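Local coordinates for protein RTX-adhesin (Marinomonas primoryensis, PDB 5IRB) that binds calcium ions and forms part of a giant ice-binding adhesin that attaches its Antarctic bacterium to diatoms and ice, probably serving near its cell-surface end, at residues T207-A212 with S294-G299; G215-N220 with G241-G246; V237-T242 with V275-S280; A287-V292 with T305-H310. All coordinates share one frame; numbering follows the deposited sequence.

Contact 1: residues T207-A212 with S294-G299; sequences TVDTSA and SSDAAG. With CA (calcium ion), chain D.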
loop_
_atom_site.group_PDB
_atom_site.type_symbol
_atom_site.label_atom_id
_atom_site.label_comp_id
_atom_site.label_asym_id
_atom_site.label_seq_id
_atom_site.Cartn_x
_atom_site.Cartn_y
_atom_site.Cartn_z
ATOM N N THR A 207 -3.674 -12.472 7.407
ATOM C CA THR A 207 -4.320 -13.295 8.430
ATOM C C THR A 207 -3.421 -13.382 9.654
ATOM O O THR A 207 -2.208 -13.158 9.572
ATOM C CB THR A 207 -4.674 -14.702 7.906
ATOM O OG1 THR A 207 -3.486 -15.424 7.555
ATOM C CG2 THR A 207 -5.584 -14.570 6.689
ATOM N N VAL A 208 -4.032 -13.667 10.798
ATOM C CA VAL A 208 -3.291 -13.747 12.036
ATOM C C VAL A 208 -3.429 -15.167 12.593
ATOM O O VAL A 208 -4.539 -15.673 12.761
ATOM C CB VAL A 208 -3.780 -12.690 13.052
ATOM C CG1 VAL A 208 -3.066 -12.848 14.376
ATOM C CG2 VAL A 208 -3.573 -11.258 12.480
ATOM N N ASP A 209 -2.291 -15.810 12.839
ATOM C CA ASP A 209 -2.238 -17.178 13.375
ATOM C C ASP A 209 -1.127 -17.244 14.406
ATOM O O ASP A 209 0.044 -17.370 14.049
ATOM C CB ASP A 209 -1.986 -18.205 12.272
ATOM C CG ASP A 209 -2.120 -19.653 12.775
ATOM O OD1 ASP A 209 -2.073 -19.855 14.011
ATOM O OD2 ASP A 209 -2.244 -20.576 11.930
ATOM N N THR A 210 -1.482 -17.162 15.688
ATOM C CA THR A 210 -0.448 -17.110 16.714
ATOM C C THR A 210 -0.376 -18.359 17.594
ATOM O O THR A 210 0.218 -18.319 18.663
ATOM C CB THR A 210 -0.637 -15.903 17.626
ATOM O OG1 THR A 210 -1.893 -16.025 18.300
ATOM C CG2 THR A 210 -0.590 -14.590 16.825
ATOM N N SER A 211 -0.975 -19.468 17.183
ATOM C CA SER A 211 -0.704 -20.699 17.917
ATOM C C SER A 211 -0.858 -21.933 17.070
ATOM O O SER A 211 -1.677 -21.986 16.148
ATOM C CB SER A 211 -1.602 -20.831 19.156
ATOM O OG SER A 211 -2.961 -20.979 18.810
ATOM N N ALA A 212 -0.027 -22.914 17.401
ATOM C CA ALA A 212 -0.103 -24.254 16.858
ATOM C C ALA A 212 -0.836 -25.134 17.869
ATOM O O ALA A 212 -0.932 -24.775 19.041
ATOM C CB ALA A 212 1.290 -24.798 16.557
ATOM N N SER A 294 5.802 -30.034 17.546
ATOM C CA SER A 294 5.196 -29.802 16.246
ATOM C C SER A 294 5.167 -28.324 15.838
ATOM O O SER A 294 5.490 -27.431 16.607
ATOM C CB SER A 294 3.782 -30.373 16.223
ATOM O OG SER A 294 3.762 -31.758 16.606
ATOM N N SER A 295 4.772 -28.089 14.597
ATOM C CA SER A 295 4.616 -26.732 14.111
ATOM C C SER A 295 3.525 -26.690 13.044
ATOM O O SER A 295 3.243 -27.699 12.400
ATOM C CB SER A 295 5.967 -26.221 13.605
ATOM O OG SER A 295 6.342 -26.979 12.477
ATOM N N ASP A 296 2.860 -25.540 12.918
ATOM C CA ASP A 296 1.915 -25.311 11.826
ATOM C C ASP A 296 2.586 -24.574 10.654
ATOM O O ASP A 296 3.774 -24.245 10.720
ATOM C CB ASP A 296 0.648 -24.586 12.346
ATOM C CG ASP A 296 0.906 -23.136 12.818
ATOM O OD1 ASP A 296 2.022 -22.611 12.607
ATOM O OD2 ASP A 296 -0.033 -22.523 13.391
ATOM N N ALA A 297 1.848 -24.356 9.569
ATOM C CA ALA A 297 2.433 -23.737 8.380
ATOM C C ALA A 297 2.888 -22.311 8.643
ATOM O O ALA A 297 3.846 -21.854 8.029
ATOM C CB ALA A 297 1.436 -23.760 7.189
ATOM N N ALA A 298 2.220 -21.615 9.559
ATOM C CA ALA A 298 2.655 -20.267 9.955
ATOM C C ALA A 298 3.977 -20.239 10.692
ATOM O O ALA A 298 4.572 -19.174 10.815
ATOM C CB ALA A 298 1.600 -19.603 10.813
ATOM N N GLY A 299 4.439 -21.391 11.180
ATOM C CA GLY A 299 5.719 -21.450 11.864
ATOM C C GLY A 299 5.643 -21.422 13.379
ATOM O O GLY A 299 6.679 -21.382 14.047
HETATM CA CA CA D . -2.169 -22.252 13.843
HETATM O O HOH W 1 -0.439 -21.962 10.158
HETATM O O HOH W 2 -4.171 -21.942 14.467
HETATM O O HOH W 3 -2.384 -24.686 14.479
HETATM O O HOH W 4 -2.744 -23.253 11.799
#
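D209 and D296 meet at a calcium ion, their side chains coming from opposite directions and their carboxylate planes turned 72° apart. D209 grips the metal with both oxygens, OD1 at 2.4 Å and OD2 at 2.5 Å from the calcium; D296 uses one, its OD2 lying 2.2 Å from the ion. The backbone O of S211 and three waters complete seven ligands. In D209, CG swings away from the backbone N (chi1 -172°), which carries the carboxylate across to the other segment; S211 N bonds weakly to D209 OD1. D296 instead holds CG between its backbone N and carbonyl carbon (chi1 67°), and the N of N300 bonds to its OD1. The site lies at a domain junction: segment 207-212 leads out of strand 197-208, and D296 opens the type I turn D296-G299 that follows strand 287-295 in the next β-sandwich domain. Ligands from both sides share one ion, which probably steadies the junction. Close packing of the carboxylate oxygens, D209 OD2 and D296 OD2 being 3.3 Å apart, is tolerable because both bind the metal. Beside it, A298 CB rests 4.1 Å from D209 CB, and a water donates to D209 OD2 while accepting from A298 N.

Contact 2: residues G215-N220 with G241-G246; sequences GTVTVN and GTATGG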
loop_
_atom_site.group_PDB
_atom_site.type_symbol
_atom_site.label_atom_id
_atom_site.label_comp_id
_atom_site.label_asym_id
_atom_site.label_seq_id
_atom_site.Cartn_x
_atom_site.Cartn_y
_atom_site.Cartn_z
ATOM N N GLY A 215 -1.674 -32.257 19.779
ATOM C CA GLY A 215 -2.474 -33.444 19.530
ATOM C C GLY A 215 -2.535 -34.341 20.754
ATOM O O GLY A 215 -2.722 -33.872 21.882
ATOM N N THR A 216 -2.344 -35.638 20.524
ATOM C CA THR A 216 -2.370 -36.654 21.584
ATOM C C THR A 216 -1.167 -37.563 21.441
ATOM O O THR A 216 -0.924 -38.140 20.378
ATOM C CB THR A 216 -3.644 -37.506 21.552
ATOM O OG1 THR A 216 -4.788 -36.656 21.674
ATOM C CG2 THR A 216 -3.661 -38.484 22.716
ATOM N N VAL A 217 -0.416 -37.674 22.521
ATOM C CA VAL A 217 0.725 -38.563 22.574
ATOM C C VAL A 217 0.499 -39.638 23.624
ATOM O O VAL A 217 0.058 -39.336 24.730
ATOM C CB VAL A 217 1.994 -37.769 22.889
ATOM C CG1 VAL A 217 3.135 -38.682 23.272
ATOM C CG2 VAL A 217 2.363 -36.926 21.683
ATOM N N THR A 218 0.789 -40.888 23.274
ATOM C CA THR A 218 0.675 -42.006 24.215
ATOM C C THR A 218 1.989 -42.781 24.274
ATOM O O THR A 218 2.783 -42.728 23.334
ATOM C CB THR A 218 -0.463 -42.985 23.801
ATOM O OG1 THR A 218 -0.126 -43.649 22.576
ATOM C CG2 THR A 218 -1.790 -42.248 23.615
ATOM N N VAL A 219 2.222 -43.508 25.384
ATOM C CA VAL A 219 3.352 -44.425 25.477
ATOM C C VAL A 219 2.813 -45.838 25.743
ATOM O O VAL A 219 2.030 -46.046 26.683
ATOM C CB VAL A 219 4.334 -44.016 26.600
ATOM C CG1 VAL A 219 5.534 -44.958 26.659
ATOM C CG2 VAL A 219 4.774 -42.526 26.445
ATOM N N ASN A 220 3.272 -46.813 24.964
ATOM C CA ASN A 220 2.856 -48.185 25.181
ATOM C C ASN A 220 3.481 -48.751 26.454
ATOM O O ASN A 220 4.319 -48.115 27.077
ATOM C CB ASN A 220 3.235 -49.060 23.983
ATOM C CG ASN A 220 2.600 -48.584 22.691
ATOM O OD1 ASN A 220 1.455 -48.130 22.685
ATOM N ND2 ASN A 220 3.355 -48.656 21.591
ATOM N N GLY A 241 5.101 -45.627 21.231
ATOM C CA GLY A 241 3.833 -44.989 21.523
ATOM C C GLY A 241 3.204 -44.403 20.267
ATOM O O GLY A 241 3.573 -44.778 19.155
ATOM N N THR A 242 2.201 -43.548 20.457
ATOM C CA THR A 242 1.518 -42.857 19.365
ATOM C C THR A 242 1.640 -41.332 19.518
ATOM O O THR A 242 2.047 -40.819 20.575
ATOM C CB THR A 242 0.029 -43.263 19.273
ATOM O OG1 THR A 242 -0.687 -42.743 20.393
ATOM C CG2 THR A 242 -0.128 -44.791 19.259
ATOM N N ALA A 243 1.330 -40.623 18.434
ATOM C CA ALA A 243 1.429 -39.160 18.368
ATOM C C ALA A 243 0.622 -38.782 17.133
ATOM O O ALA A 243 1.073 -39.020 16.029
ATOM C CB ALA A 243 2.860 -38.696 18.250
ATOM N N THR A 244 -0.609 -38.318 17.343
ATOM C CA THR A 244 -1.527 -37.916 16.284
ATOM C C THR A 244 -2.372 -36.741 16.744
ATOM O O THR A 244 -2.425 -36.447 17.926
ATOM C CB THR A 244 -2.494 -39.055 15.886
ATOM O OG1 THR A 244 -3.306 -39.381 17.024
ATOM C CG2 THR A 244 -1.744 -40.305 15.465
ATOM N N GLY A 245 -3.073 -36.114 15.805
ATOM C CA GLY A 245 -3.982 -35.015 16.099
ATOM C C GLY A 245 -3.319 -33.648 16.068
ATOM O O GLY A 245 -2.088 -33.536 16.033
ATOM N N GLY A 246 -4.131 -32.598 16.109
ATOM C CA GLY A 246 -3.595 -31.243 16.112
ATOM C C GLY A 246 -2.638 -31.044 14.950
ATOM O O GLY A 246 -2.917 -31.478 13.833
HETATM O O HOH W 5 -1.929 -40.369 19.614
HETATM O O HOH W 6 3.146 -47.836 18.643
#
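T216 and T218 pair with T244 and T242 through four backbone hydrogen bonds that join strands 216-219 and 236-244 almost exactly antiparallel (176°). T216 N to T244 O is short, 2.7 Å, the donor nitrogen lying nearly in line with the C=O; in the T218-T242 pair both donors sit well above the carbonyl planes. CA-H...O contacts, A243 CA to T216 O and V217 CA to T242 O, lie between the pairs; past T242, G241 CA, bearing no CB, comes 3.1 Å from T218 O.

On the threonine face, T218 OG1 and T242 OG1 share a hydrogen bond of undecided direction; its 2.4 Å is unexpectedly short and probably carries coordinate error. Each hydroxyl is tucked between backbone N and carbonyl carbon (chi1 67° and 69°), aiming the two at each other. A water donates to T216 O and bonds T242 OG1 and T244 OG1. Past the strand's end, another water links N220 ND2, also bonded to S240 OG, to G241 O.

On the other face V217 CG2 meets A243 CB at 3.9 Å, and both side chains pack on I248 and on V292 of strand 287-295. Strand 216-219 is outermost in its sheet, 236-244 central, 272-278 beyond.

Contact 3: residues V237-T242 with V275-S280; sequences VAVSGT and VDVAGS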
loop_
_atom_site.group_PDB
_atom_site.type_symbol
_atom_site.label_atom_id
_atom_site.label_comp_id
_atom_site.label_asym_id
_atom_site.label_seq_id
_atom_site.Cartn_x
_atom_site.Cartn_y
_atom_site.Cartn_z
ATOM N N VAL A 237 15.853 -51.708 25.517
ATOM C CA VAL A 237 14.405 -51.845 25.426
ATOM C C VAL A 237 13.818 -50.849 24.426
ATOM O O VAL A 237 14.126 -49.655 24.476
ATOM C CB VAL A 237 13.732 -51.655 26.796
ATOM C CG1 VAL A 237 12.232 -51.498 26.634
ATOM C CG2 VAL A 237 14.036 -52.831 27.697
ATOM N N ALA A 238 12.964 -51.343 23.532
ATOM C CA ALA A 238 12.274 -50.485 22.568
ATOM C C ALA A 238 11.056 -49.830 23.212
ATOM O O ALA A 238 10.060 -50.503 23.503
ATOM C CB ALA A 238 11.857 -51.291 21.339
ATOM N N VAL A 239 11.145 -48.526 23.458
ATOM C CA VAL A 239 10.014 -47.778 23.968
ATOM C C VAL A 239 9.241 -47.148 22.803
ATOM O O VAL A 239 9.826 -46.478 21.954
ATOM C CB VAL A 239 10.477 -46.694 24.953
ATOM C CG1 VAL A 239 9.294 -45.876 25.450
ATOM C CG2 VAL A 239 11.254 -47.345 26.125
ATOM N N SER A 240 7.928 -47.365 22.779
ATOM C CA SER A 240 7.095 -46.943 21.661
ATOM C C SER A 240 5.782 -46.332 22.143
ATOM O O SER A 240 5.413 -46.473 23.321
ATOM C CB SER A 240 6.813 -48.122 20.717
ATOM O OG SER A 240 5.985 -49.085 21.341
ATOM N N GLY A 241 5.101 -45.627 21.231
ATOM C CA GLY A 241 3.833 -44.989 21.523
ATOM C C GLY A 241 3.204 -44.403 20.267
ATOM O O GLY A 241 3.573 -44.778 19.155
ATOM N N THR A 242 2.201 -43.548 20.457
ATOM C CA THR A 242 1.518 -42.857 19.365
ATOM C C THR A 242 1.640 -41.332 19.518
ATOM O O THR A 242 2.047 -40.819 20.575
ATOM C CB THR A 242 0.029 -43.263 19.273
ATOM O OG1 THR A 242 -0.687 -42.743 20.393
ATOM C CG2 THR A 242 -0.128 -44.791 19.259
ATOM N N VAL A 275 11.796 -45.919 20.055
ATOM C CA VAL A 275 13.197 -45.578 20.248
ATOM C C VAL A 275 13.853 -46.568 21.196
ATOM O O VAL A 275 13.219 -47.061 22.139
ATOM C CB VAL A 275 13.351 -44.120 20.759
ATOM C CG1 VAL A 275 12.622 -43.908 22.075
ATOM C CG2 VAL A 275 14.814 -43.723 20.859
ATOM N N ASP A 276 15.118 -46.886 20.935
ATOM C CA ASP A 276 15.831 -47.840 21.779
ATOM C C ASP A 276 16.416 -47.167 23.019
ATOM O O ASP A 276 17.153 -46.186 22.935
ATOM C CB ASP A 276 16.923 -48.547 20.968
ATOM C CG ASP A 276 16.361 -49.644 20.054
ATOM O OD1 ASP A 276 15.170 -50.018 20.192
ATOM O OD2 ASP A 276 17.106 -50.118 19.173
ATOM N N VAL A 277 16.073 -47.714 24.176
ATOM C CA VAL A 277 16.478 -47.149 25.452
ATOM C C VAL A 277 17.304 -48.162 26.250
ATOM O O VAL A 277 16.969 -49.337 26.275
ATOM C CB VAL A 277 15.242 -46.730 26.256
ATOM C CG1 VAL A 277 15.647 -46.133 27.596
ATOM C CG2 VAL A 277 14.411 -45.733 25.445
ATOM N N ALA A 278 18.384 -47.716 26.885
ATOM C CA ALA A 278 19.139 -48.583 27.782
ATOM C C ALA A 278 18.278 -49.059 28.949
ATOM O O ALA A 278 17.670 -48.254 29.655
ATOM C CB ALA A 278 20.374 -47.861 28.302
ATOM N N GLY A 279 18.277 -50.365 29.187
ATOM C CA GLY A 279 17.506 -50.939 30.273
ATOM C C GLY A 279 17.888 -50.397 31.637
ATOM O O GLY A 279 17.042 -50.288 32.535
ATOM N N SER A 280 19.167 -50.073 31.803
ATOM C CA SER A 280 19.641 -49.557 33.082
ATOM C C SER A 280 18.930 -48.243 33.402
ATOM O O SER A 280 18.655 -47.946 34.559
ATOM C CB SER A 280 21.166 -49.374 33.078
ATOM O OG SER A 280 21.587 -48.591 31.974
#
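V237 and V239 face V277 and V275 across two antiparallel hydrogen-bonded pairs, each with a bond in both directions. The V237-V277 pair is tight: V237 N reaches V277 O at 2.7 Å with an almost perfectly straight N-H (179°), nearly along the carbonyl direction, and V277 N returns a bond to V237 O from a donor tilted out of that carbonyl's plane. In the V239-V275 pair the bonds bend slightly more, V275 N lying 2.8 Å from V239 O. Between them, A238 CA makes a CA-H...O contact to V275 O.

The apolar contact is made by the inward branches. V239 CG2 and V277 CG2 touch at 3.6 Å; in both valines this methyl points away from the carbonyl carbon, beside the backbone N, while CG1 stands anti to that N. The two side chains pass each other at a slant. V275 adopts a different rotamer, setting CG1 between N and carbonyl carbon (chi1 59°), and this methyl lies 3.8 Å from V239 O.

On the reverse face, D276 OD1 comes 3.7 Å from A238 CB, a loose van der Waals contact between exposed residues.

The strands' N-to-C directions make 132°, well short of antiparallel, so they splay, and only residues 237-239 pair with 275-277 within these segments. Strand 236-244 is the middle strand of its three-stranded sheet, between 216-219 and 272-278. The valine face packs under L282 of helix 279-284, which starts right after N-cap A278, and against L256 and I258 of strand 253-258 in the facing sheet.

Contact 4: residues A287-V292 with T305-H310; sequences AFDAVV and TGSSTH. With CA (calcium ion), chain L; CA (calcium ion), chain E.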
loop_
_atom_site.group_PDB
_atom_site.type_symbol
_atom_site.label_atom_id
_atom_site.label_comp_id
_atom_site.label_asym_id
_atom_site.label_seq_id
_atom_site.Cartn_x
_atom_site.Cartn_y
_atom_site.Cartn_z
ATOM N N ALA A 287 9.095 -43.617 35.772
ATOM C CA ALA A 287 8.050 -42.793 35.152
ATOM C C ALA A 287 8.669 -41.696 34.291
ATOM O O ALA A 287 9.652 -41.109 34.693
ATOM C CB ALA A 287 7.147 -42.187 36.201
ATOM N N PHE A 288 8.135 -41.445 33.100
ATOM C CA PHE A 288 8.729 -40.419 32.247
ATOM C C PHE A 288 7.732 -39.915 31.224
ATOM O O PHE A 288 6.686 -40.534 30.997
ATOM C CB PHE A 288 9.986 -40.961 31.563
ATOM C CG PHE A 288 9.722 -42.121 30.658
ATOM C CD1 PHE A 288 9.236 -41.929 29.377
ATOM C CD2 PHE A 288 9.891 -43.420 31.121
ATOM C CE1 PHE A 288 8.968 -43.006 28.552
ATOM C CE2 PHE A 288 9.627 -44.502 30.306
ATOM C CZ PHE A 288 9.161 -44.313 29.030
ATOM N N ASP A 289 8.056 -38.782 30.613
ATOM C CA ASP A 289 7.203 -38.182 29.609
ATOM C C ASP A 289 7.774 -38.394 28.219
ATOM O O ASP A 289 8.997 -38.424 28.026
ATOM C CB ASP A 289 7.052 -36.674 29.853
ATOM C CG ASP A 289 6.140 -36.372 31.016
ATOM O OD1 ASP A 289 5.352 -37.263 31.391
ATOM O OD2 ASP A 289 6.215 -35.256 31.562
ATOM N N ALA A 290 6.887 -38.522 27.246
ATOM C CA ALA A 290 7.300 -38.454 25.867
ATOM C C ALA A 290 6.759 -37.120 25.345
ATOM O O ALA A 290 5.563 -36.830 25.489
ATOM C CB ALA A 290 6.763 -39.646 25.064
ATOM N N VAL A 291 7.638 -36.303 24.771
ATOM C CA VAL A 291 7.241 -34.972 24.295
ATOM C C VAL A 291 7.411 -34.838 22.786
ATOM O O VAL A 291 8.495 -35.069 22.260
ATOM C CB VAL A 291 8.028 -33.856 24.990
ATOM C CG1 VAL A 291 7.559 -32.458 24.499
ATOM C CG2 VAL A 291 7.853 -33.958 26.484
ATOM N N VAL A 292 6.325 -34.527 22.089
ATOM C CA VAL A 292 6.386 -34.324 20.638
ATOM C C VAL A 292 6.356 -32.825 20.311
ATOM O O VAL A 292 5.529 -32.078 20.837
ATOM C CB VAL A 292 5.260 -35.062 19.918
ATOM C CG1 VAL A 292 5.213 -34.693 18.419
ATOM C CG2 VAL A 292 5.448 -36.589 20.115
ATOM N N THR A 305 2.400 -33.723 25.091
ATOM C CA THR A 305 3.028 -34.583 26.084
ATOM C C THR A 305 2.165 -35.812 26.397
ATOM O O THR A 305 0.957 -35.697 26.616
ATOM C CB THR A 305 3.346 -33.785 27.365
ATOM O OG1 THR A 305 4.311 -32.772 27.054
ATOM C CG2 THR A 305 3.912 -34.679 28.459
ATOM N N GLY A 306 2.808 -36.980 26.407
ATOM C CA GLY A 306 2.225 -38.204 26.944
ATOM C C GLY A 306 3.099 -38.732 28.077
ATOM O O GLY A 306 4.330 -38.643 28.035
ATOM N N SER A 307 2.457 -39.269 29.107
ATOM C CA SER A 307 3.154 -39.619 30.333
ATOM C C SER A 307 3.101 -41.136 30.542
ATOM O O SER A 307 2.127 -41.770 30.150
ATOM C CB SER A 307 2.538 -38.868 31.514
ATOM O OG SER A 307 2.887 -37.482 31.464
ATOM N N SER A 308 4.159 -41.716 31.110
ATOM C CA SER A 308 4.274 -43.165 31.228
ATOM C C SER A 308 4.783 -43.531 32.600
ATOM O O SER A 308 5.564 -42.792 33.186
ATOM C CB SER A 308 5.216 -43.756 30.178
ATOM O OG SER A 308 5.318 -45.168 30.327
ATOM N N THR A 309 4.338 -44.686 33.089
ATOM C CA THR A 309 4.832 -45.275 34.313
ATOM C C THR A 309 5.067 -46.760 34.091
ATOM O O THR A 309 4.350 -47.399 33.329
ATOM C CB THR A 309 3.833 -45.117 35.480
ATOM O OG1 THR A 309 2.552 -45.616 35.074
ATOM C CG2 THR A 309 3.707 -43.645 35.892
ATOM N N HIS A 310 6.075 -47.307 34.748
ATOM C CA HIS A 310 6.254 -48.757 34.764
ATOM C C HIS A 310 6.853 -49.171 36.094
ATOM O O HIS A 310 7.249 -48.322 36.886
ATOM C CB HIS A 310 7.140 -49.217 33.600
ATOM C CG HIS A 310 8.521 -48.672 33.642
ATOM N ND1 HIS A 310 8.860 -47.425 33.139
ATOM C CD2 HIS A 310 9.687 -49.180 34.143
ATOM C CE1 HIS A 310 10.133 -47.206 33.303
ATOM N NE2 HIS A 310 10.669 -48.253 33.927
HETATM CA CA CA L . 11.347 -39.979 35.731
HETATM CA CA CA E . 3.060 -48.397 31.710
HETATM O O HOH W 7 4.204 -47.288 29.746
HETATM O O HOH W 8 2.274 -46.038 31.293
HETATM O O HOH W 9 1.459 -47.731 33.479
HETATM O O HOH W 10 1.202 -49.209 30.173
HETATM O O HOH W 11 12.326 -38.777 33.806
#
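S307 OG donates a very short hydrogen bond, 2.5 Å, to D289 OD1 on the outer face of the hairpin. Both side chains lean back beside their backbone N (chi1 -72° and -75°), bringing hydroxyl and carboxylate together. Next to them T305 CG2 packs 3.8 Å from D289 CG, and T305 OG1 lies near V291 CG2; A287 CB meets T309 CG2 at the far end.

On the inner face the F288 ring carries S308 CB over one face, a CH-pi contact 4.3 Å from the ring centroid, displaced toward the rim. H310 CE1 reaches the ring edge at CE2, 4.1 Å away, the two side chains crossing at about a right angle. S308 OG, anti to its own backbone N, turns to a calcium-bound water.

Four backbone bonds hold this register: F288 pairs with S308 and A290 with G306, A290 N to G306 O measuring 2.7 Å. Farther out, H310 NE2 is fixed by L282 O, and F288 packs on L256 and I258 of the adjacent strand 253-258 and on V239 of the facing sheet.

Two calciums flank the hairpin end. One takes A287 O, at 2.3 Å, together with D285; the other takes T309 O, also at 2.3 Å, with D226 and four waters. Strands 287-295 and 301-312 form a β hairpin of a calcium-bound, immunoglobulin-like β-sandwich, consistent with the tandem domains of RTX adhesins.

Contacts 2, 3 and 4 lie in the last β-sandwich domain of the chain, while contact 1 sits where that domain meets the one before it, 20 to 31 Å away between centres. Contacts 2 and 3 share strand 236-244, the middle of a three-stranded sheet, with centres 16 Å apart; contact 4 belongs to the facing sheet, its centre about 10 Å from that of contact 2 and 12 Å from that of contact 3. Packing such as V219 on A290 joins the sheets. Along the chain, contact 2 precedes 3 and 4; contacts 1 and 4 share strand 287-295, their segments alternating. Calcium sits at both junction and domain end, and probably stiffens this elongated chain.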